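Local coordinates for protein endoglucanase (Clostridium thermocellum, PDB 2YIK) that probably hydrolyses internal beta-1,4-glucosidic bonds of cellulose, as a family 9 glycoside hydrolase, at residues A179-G185 against R204-T210; K213-I218 against G261-D267. One frame throughout, in Å; residues are numbered along the deposited sequence.

Contact 1 (A179-G185 against R204-T210); sequences AFCHQVG and RRGWFIT
Trp207 lies alongside the side chain of Gln183, both pointing the same way, and the amide nitrogen Gln183 NE2 sits over one face of the indole, offset toward its rim; the methylene Arg205 CD covers the opposite face. Amide and ring planes are 44° apart. Both groups bond to one carbonyl: Trp207 NE1 reaches Gly185 O at 2.9 Å and Gln183 NE2 reaches the same oxygen at 3.1 Å, from opposite faces of the carbonyl plane. The Gln183 bond is almost straight, and its amide also donates to Gly268 O. His182 CG lies between its backbone N and carbonyl carbon (chi1 67°), which brings His182 CE1 to 3.5 Å from Trp207 CB and lays Ile209 CD1 obliquely against the imidazole. Ile209 CD1 also meets the edge of the Phe180 ring, 3.8 Å from Phe180 CD2. On the other face of the sheet, Cys181 covers the ring of Phe208: Cys181 CB is 3.8 Å from the centroid of the Phe208 ring in a CH-pi contact, and SG adds a sulfur-aromatic contact over the same face. Just before strand 206-209, Arg204 passes Val184 CG1 to reach Asp76 in a salt bridge, its side chain about 5 Å from the bound zinc ion. Backbone bonds pair Phe180 with Ile209, then Gln183 with Trp207. Between them His182 N donates to Trp207 O at 2.9 Å, and the register slips by one residue. Two residues, His182 and Gln183, thus face Trp207: a classic beta bulge in the antiparallel sheet of this family 9 domain.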
loop_
_atom_site.group_PDB
_atom_site.type_symbol
_atom_site.label_atom_id
_atom_site.label_comp_id
_atom_site.label_asym_id
_atom_site.label_seq_id
_atom_site.Cartn_x
_atom_site.Cartn_y
_atom_site.Cartn_z
ATOM N N ALA A 179 15.374 6.851 -14.997
ATOM C CA ALA A 179 15.425 5.583 -14.281
ATOM C C ALA A 179 14.668 5.708 -12.959
ATOM O O ALA A 179 14.565 6.797 -12.381
ATOM C CB ALA A 179 16.873 5.180 -14.020
ATOM N N PHE A 180 14.126 4.589 -12.494
ATOM C CA PHE A 180 13.408 4.560 -11.232
ATOM C C PHE A 180 13.870 3.362 -10.421
ATOM O O PHE A 180 13.747 2.218 -10.865
ATOM C CB PHE A 180 11.896 4.460 -11.460
ATOM C CG PHE A 180 11.101 4.270 -10.191
ATOM C CD1 PHE A 180 10.996 5.298 -9.254
ATOM C CD2 PHE A 180 10.506 3.043 -9.906
ATOM C CE1 PHE A 180 10.296 5.111 -8.059
ATOM C CE2 PHE A 180 9.801 2.846 -8.708
ATOM C CZ PHE A 180 9.704 3.876 -7.784
ATOM N N CYS A 181 14.422 3.615 -9.242
ATOM C CA CYS A 181 14.853 2.513 -8.396
ATOM C C CYS A 181 13.614 2.012 -7.674
ATOM O O CYS A 181 13.040 2.712 -6.839
ATOM C CB CYS A 181 15.895 2.951 -7.370
ATOM S SG CYS A 181 16.379 1.592 -6.255
ATOM N N HIS A 182 13.215 0.789 -7.997
ATOM C CA HIS A 182 12.024 0.195 -7.410
ATOM C C HIS A 182 12.304 -0.814 -6.303
ATOM O O HIS A 182 11.385 -1.231 -5.607
ATOM C CB HIS A 182 11.210 -0.503 -8.501
ATOM C CG HIS A 182 11.889 -1.701 -9.083
ATOM N ND1 HIS A 182 12.795 -1.621 -10.126
ATOM C CD2 HIS A 182 11.821 -3.011 -8.753
ATOM C CE1 HIS A 182 13.246 -2.827 -10.409
ATOM N NE2 HIS A 182 12.671 -3.692 -9.589
ATOM N N GLN A 183 13.559 -1.206 -6.133
ATOM C CA GLN A 183 13.887 -2.199 -5.110
ATOM C C GLN A 183 15.317 -2.067 -4.586
ATOM O O GLN A 183 16.257 -1.830 -5.345
ATOM C CB GLN A 183 13.672 -3.609 -5.685
ATOM C CG GLN A 183 13.930 -4.774 -4.737
ATOM C CD GLN A 183 13.710 -6.126 -5.412
ATOM O OE1 GLN A 183 12.722 -6.325 -6.131
ATOM N NE2 GLN A 183 14.622 -7.066 -5.173
ATOM N N VAL A 184 15.461 -2.206 -3.277
ATOM C CA VAL A 184 16.765 -2.149 -2.637
ATOM C C VAL A 184 16.815 -3.417 -1.792
ATOM O O VAL A 184 15.963 -3.642 -0.933
ATOM C CB VAL A 184 16.914 -0.897 -1.739
ATOM C CG1 VAL A 184 18.287 -0.890 -1.089
ATOM C CG2 VAL A 184 16.715 0.377 -2.572
ATOM N N GLY A 185 17.805 -4.259 -2.055
ATOM C CA GLY A 185 17.900 -5.504 -1.321
ATOM C C GLY A 185 17.463 -6.646 -2.221
ATOM O O GLY A 185 17.028 -6.417 -3.347
ATOM N N ARG A 204 22.937 -5.089 -0.550
ATOM C CA ARG A 204 21.601 -4.617 -0.906
ATOM C C ARG A 204 21.638 -3.926 -2.264
ATOM O O ARG A 204 21.832 -2.714 -2.362
ATOM C CB ARG A 204 21.072 -3.662 0.164
ATOM C CG ARG A 204 20.607 -4.368 1.432
ATOM C CD ARG A 204 20.486 -3.400 2.597
ATOM N NE ARG A 204 19.395 -2.440 2.447
ATOM C CZ ARG A 204 18.109 -2.712 2.652
ATOM N NH1 ARG A 204 17.739 -3.931 3.020
ATOM N NH2 ARG A 204 17.194 -1.763 2.496
ATOM N N ARG A 205 21.447 -4.723 -3.308
ATOM C CA ARG A 205 21.466 -4.240 -4.676
ATOM C C ARG A 205 20.310 -3.283 -4.948
ATOM O O ARG A 205 19.233 -3.402 -4.353
ATOM C CB ARG A 205 21.387 -5.425 -5.644
ATOM C CG ARG A 205 21.786 -5.087 -7.065
ATOM C CD ARG A 205 21.773 -6.312 -7.957
ATOM N NE ARG A 205 22.459 -6.043 -9.219
ATOM C CZ ARG A 205 22.305 -6.755 -10.328
ATOM N NH1 ARG A 205 21.481 -7.796 -10.348
ATOM N NH2 ARG A 205 22.970 -6.416 -11.418
ATOM N N GLY A 206 20.556 -2.319 -5.831
ATOM C CA GLY A 206 19.522 -1.378 -6.208
ATOM C C GLY A 206 19.014 -1.825 -7.569
ATOM O O GLY A 206 19.806 -2.014 -8.491
ATOM N N TRP A 207 17.709 -2.024 -7.706
ATOM C CA TRP A 207 17.158 -2.460 -8.984
ATOM C C TRP A 207 16.401 -1.280 -9.590
ATOM O O TRP A 207 15.596 -0.619 -8.920
ATOM C CB TRP A 207 16.260 -3.693 -8.789
ATOM C CG TRP A 207 16.895 -4.779 -7.918
ATOM C CD1 TRP A 207 17.100 -4.726 -6.568
ATOM C CD2 TRP A 207 17.379 -6.068 -8.341
ATOM N NE1 TRP A 207 17.672 -5.895 -6.123
ATOM C CE2 TRP A 207 17.853 -6.735 -7.186
ATOM C CE3 TRP A 207 17.455 -6.720 -9.576
ATOM C CZ2 TRP A 207 18.396 -8.028 -7.235
ATOM C CZ3 TRP A 207 17.997 -8.011 -9.624
ATOM C CH2 TRP A 207 18.459 -8.646 -8.457
ATOM N N PHE A 208 16.678 -1.016 -10.863
ATOM C CA PHE A 208 16.105 0.130 -11.553
ATOM C C PHE A 208 15.305 -0.187 -12.800
ATOM O O PHE A 208 15.660 -1.090 -13.554
ATOM C CB PHE A 208 17.224 1.098 -11.979
ATOM C CG PHE A 208 18.019 1.674 -10.838
ATOM C CD1 PHE A 208 18.834 0.867 -10.050
ATOM C CD2 PHE A 208 17.964 3.039 -10.559
ATOM C CE1 PHE A 208 19.575 1.405 -9.004
ATOM C CE2 PHE A 208 18.702 3.584 -9.515
ATOM C CZ PHE A 208 19.509 2.767 -8.738
ATOM N N ILE A 209 14.226 0.565 -13.016
ATOM C CA ILE A 209 13.435 0.410 -14.232
ATOM C C ILE A 209 14.002 1.472 -15.169
ATOM O O ILE A 209 14.262 2.611 -14.769
ATOM C CB ILE A 209 11.920 0.668 -14.035
ATOM C CG1 ILE A 209 11.283 -0.513 -13.309
ATOM C CG2 ILE A 209 11.228 0.818 -15.394
ATOM C CD1 ILE A 209 10.794 -0.173 -11.938
ATOM N N THR A 210 14.169 1.077 -16.419
ATOM C CA THR A 210 14.750 1.899 -17.460
ATOM C C THR A 210 13.861 1.765 -18.701
ATOM O O THR A 210 13.011 0.878 -18.752
ATOM C CB THR A 210 16.185 1.354 -17.694
ATOM O OG1 THR A 210 17.129 2.169 -16.994
ATOM C CG2 THR A 210 16.511 1.251 -19.134
#

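Contact 2 (K213-I218 against G261-D267); sequences KPGTDI and GVVQGED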
loop_
_atom_site.group_PDB
_atom_site.type_symbol
_atom_site.label_atom_id
_atom_site.label_comp_id
_atom_site.label_asym_id
_atom_site.label_seq_id
_atom_site.Cartn_x
_atom_site.Cartn_y
_atom_site.Cartn_z
ATOM N N LYS A 213 13.579 -1.852 -20.710
ATOM C CA LYS A 213 12.758 -3.023 -20.402
ATOM C C LYS A 213 11.517 -2.522 -19.657
ATOM O O LYS A 213 11.620 -1.664 -18.791
ATOM C CB LYS A 213 13.537 -4.026 -19.543
ATOM C CG LYS A 213 12.993 -5.455 -19.615
ATOM C CD LYS A 213 13.910 -6.453 -18.901
ATOM C CE LYS A 213 13.446 -7.902 -19.102
ATOM N NZ LYS A 213 14.260 -8.881 -18.308
ATOM N N PRO A 214 10.327 -3.049 -19.995
ATOM C CA PRO A 214 9.081 -2.625 -19.345
ATOM C C PRO A 214 9.049 -2.795 -17.832
ATOM O O PRO A 214 9.632 -3.731 -17.283
ATOM C CB PRO A 214 8.013 -3.481 -20.035
ATOM C CG PRO A 214 8.615 -3.762 -21.391
ATOM C CD PRO A 214 10.055 -4.064 -21.028
ATOM N N GLY A 215 8.361 -1.870 -17.174
ATOM C CA GLY A 215 8.214 -1.910 -15.733
ATOM C C GLY A 215 6.933 -1.176 -15.415
ATOM O O GLY A 215 6.773 -0.607 -14.341
ATOM N N THR A 216 6.020 -1.213 -16.378
ATOM C CA THR A 216 4.732 -0.540 -16.304
ATOM C C THR A 216 3.947 -0.693 -15.010
ATOM O O THR A 216 3.400 0.283 -14.499
ATOM C CB THR A 216 3.848 -0.989 -17.468
ATOM O OG1 THR A 216 4.664 -1.106 -18.640
ATOM C CG2 THR A 216 2.734 0.028 -17.729
ATOM N N ASP A 217 3.886 -1.903 -14.470
ATOM C CA ASP A 217 3.130 -2.106 -13.245
ATOM C C ASP A 217 3.678 -1.293 -12.071
ATOM O O ASP A 217 2.926 -0.559 -11.428
ATOM C CB ASP A 217 3.049 -3.603 -12.900
ATOM C CG ASP A 217 4.413 -4.240 -12.697
ATOM O OD1 ASP A 217 5.383 -3.802 -13.356
ATOM O OD2 ASP A 217 4.513 -5.190 -11.884
ATOM N N ILE A 218 4.976 -1.399 -11.799
ATOM C CA ILE A 218 5.567 -0.652 -10.686
ATOM C C ILE A 218 5.598 0.857 -10.937
ATOM O O ILE A 218 5.355 1.639 -10.024
ATOM C CB ILE A 218 7.017 -1.125 -10.357
ATOM C CG1 ILE A 218 7.001 -2.516 -9.721
ATOM C CG2 ILE A 218 7.678 -0.159 -9.391
ATOM C CD1 ILE A 218 6.751 -3.605 -10.701
ATOM N N GLY A 261 4.568 -3.899 -19.964
ATOM C CA GLY A 261 4.950 -5.167 -19.370
ATOM C C GLY A 261 5.122 -5.017 -17.870
ATOM O O GLY A 261 5.073 -3.903 -17.347
ATOM N N VAL A 262 5.314 -6.126 -17.166
ATOM C CA VAL A 262 5.514 -6.055 -15.724
ATOM C C VAL A 262 6.986 -6.300 -15.418
ATOM O O VAL A 262 7.694 -6.924 -16.203
ATOM C CB VAL A 262 4.653 -7.107 -14.966
ATOM C CG1 VAL A 262 3.173 -6.886 -15.272
ATOM C CG2 VAL A 262 5.081 -8.523 -15.351
ATOM N N VAL A 263 7.461 -5.782 -14.294
ATOM C CA VAL A 263 8.843 -6.016 -13.917
ATOM C C VAL A 263 8.957 -7.531 -13.703
ATOM O O VAL A 263 8.130 -8.138 -13.015
ATOM C CB VAL A 263 9.209 -5.245 -12.632
ATOM C CG1 VAL A 263 10.553 -5.718 -12.096
ATOM C CG2 VAL A 263 9.276 -3.743 -12.938
ATOM N N GLN A 264 9.967 -8.137 -14.321
ATOM C CA GLN A 264 10.184 -9.581 -14.242
ATOM C C GLN A 264 10.886 -10.028 -12.968
ATOM O O GLN A 264 11.640 -9.267 -12.359
ATOM C CB GLN A 264 10.983 -10.053 -15.460
ATOM C CG GLN A 264 10.291 -9.809 -16.787
ATOM C CD GLN A 264 9.026 -10.641 -16.940
ATOM O OE1 GLN A 264 9.083 -11.873 -16.972
ATOM N NE2 GLN A 264 7.875 -9.972 -17.030
ATOM N N GLY A 265 10.634 -11.276 -12.577
ATOM C CA GLY A 265 11.235 -11.821 -11.372
ATOM C C GLY A 265 12.747 -11.690 -11.301
ATOM O O GLY A 265 13.294 -11.324 -10.259
ATOM N N GLU A 266 13.429 -11.983 -12.405
ATOM C CA GLU A 266 14.891 -11.905 -12.459
ATOM C C GLU A 266 15.400 -10.473 -12.324
ATOM O O GLU A 266 16.581 -10.249 -12.059
ATOM C CB GLU A 266 15.400 -12.469 -13.783
ATOM C CG GLU A 266 14.798 -11.754 -14.984
ATOM C CD GLU A 266 15.373 -12.226 -16.305
ATOM O OE1 GLU A 266 16.228 -13.142 -16.286
ATOM O OE2 GLU A 266 14.972 -11.682 -17.361
ATOM N N ASP A 267 14.520 -9.500 -12.519
ATOM C CA ASP A 267 14.946 -8.113 -12.424
ATOM C C ASP A 267 14.597 -7.525 -11.084
ATOM O O ASP A 267 14.359 -6.319 -10.933
ATOM C CB ASP A 267 14.350 -7.297 -13.562
ATOM C CG ASP A 267 14.729 -7.857 -14.928
ATOM O OD1 ASP A 267 15.890 -8.290 -15.082
ATOM O OD2 ASP A 267 13.883 -7.858 -15.847
HETATM O O HOH W 1 9.803 -6.248 -17.861
HETATM O O HOH W 2 6.738 -6.644 -10.870
#
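Gly261 and Val263 run past Pro214 and Gly215, their alpha carbons 4.9 Å (Gly261 CA to Pro214 CA) and 4.5 Å (Val263 CA to Gly215 CA) apart, where Gly215 takes the N-cap position of the helix that begins at Thr216. Thr216 OG1 accepts from Gly261 N at 3.1 Å, while the Pro214 ring lays its CB against the same glycine. The next residue, Asp217, holds the loop through its carboxylate: Asp217 OD1 accepts from Val263 N at 3.0 Å, on its syn side but 31° out of the carboxylate plane. With CG tucked between backbone N and carbonyl carbon (chi1 60°), the aspartate crosses the Val262 side chain at about a right angle. Its other oxygen, OD2, accepts from Ser275 OG and from a water that also donates to Val263 O. A second water donates to both Pro214 O and Val262 O and so bridges the two backbones. On the apolar side, Ile218 CD1 presses on Val263 CG2 at 3.4 Å, tighter than usual for two methyl groups, and Val263 CG2 also rests on Gly215 CA. At the exposed end the fully extended Lys213 reaches two acids. Lys213 NZ meets Asp267 OD2 at 2.7 Å on the syn lone pair, the two side chains coming from opposite directions, and Glu266 OE2 at 3.0 Å, completing a salt-bridge network. The contact thus fastens the start of helix 216-233 to the loop between helices 238-257 and 279-293; Ile218 and Val263 touch His182 and Ile209 of strands 177-184 and 206-209, while on helix 279-293 Thr216 touches Tyr282 and Asp217 packs against Asp281, a residue of a calcium site.

Overall arrangement
Both segments of contact 1 precede those of contact 2 in sequence, and strand 206-209 of the first is followed, after a short loop, by helix 216-233 of the second. Their centres lie about 11 Å apart, and all four segments fall within the family 9 catalytic region. They also touch: the six-membered part of the Trp207 indole packs on the backbone of Glu266 and Asp267, while His182 NE2 makes a weak hydrogen bond to Asp267 O and His182 CB packs on Ile218. The small antiparallel sheet is thereby joined both to the beginning of helix 216-233 and to the loop that follows helix 238-257.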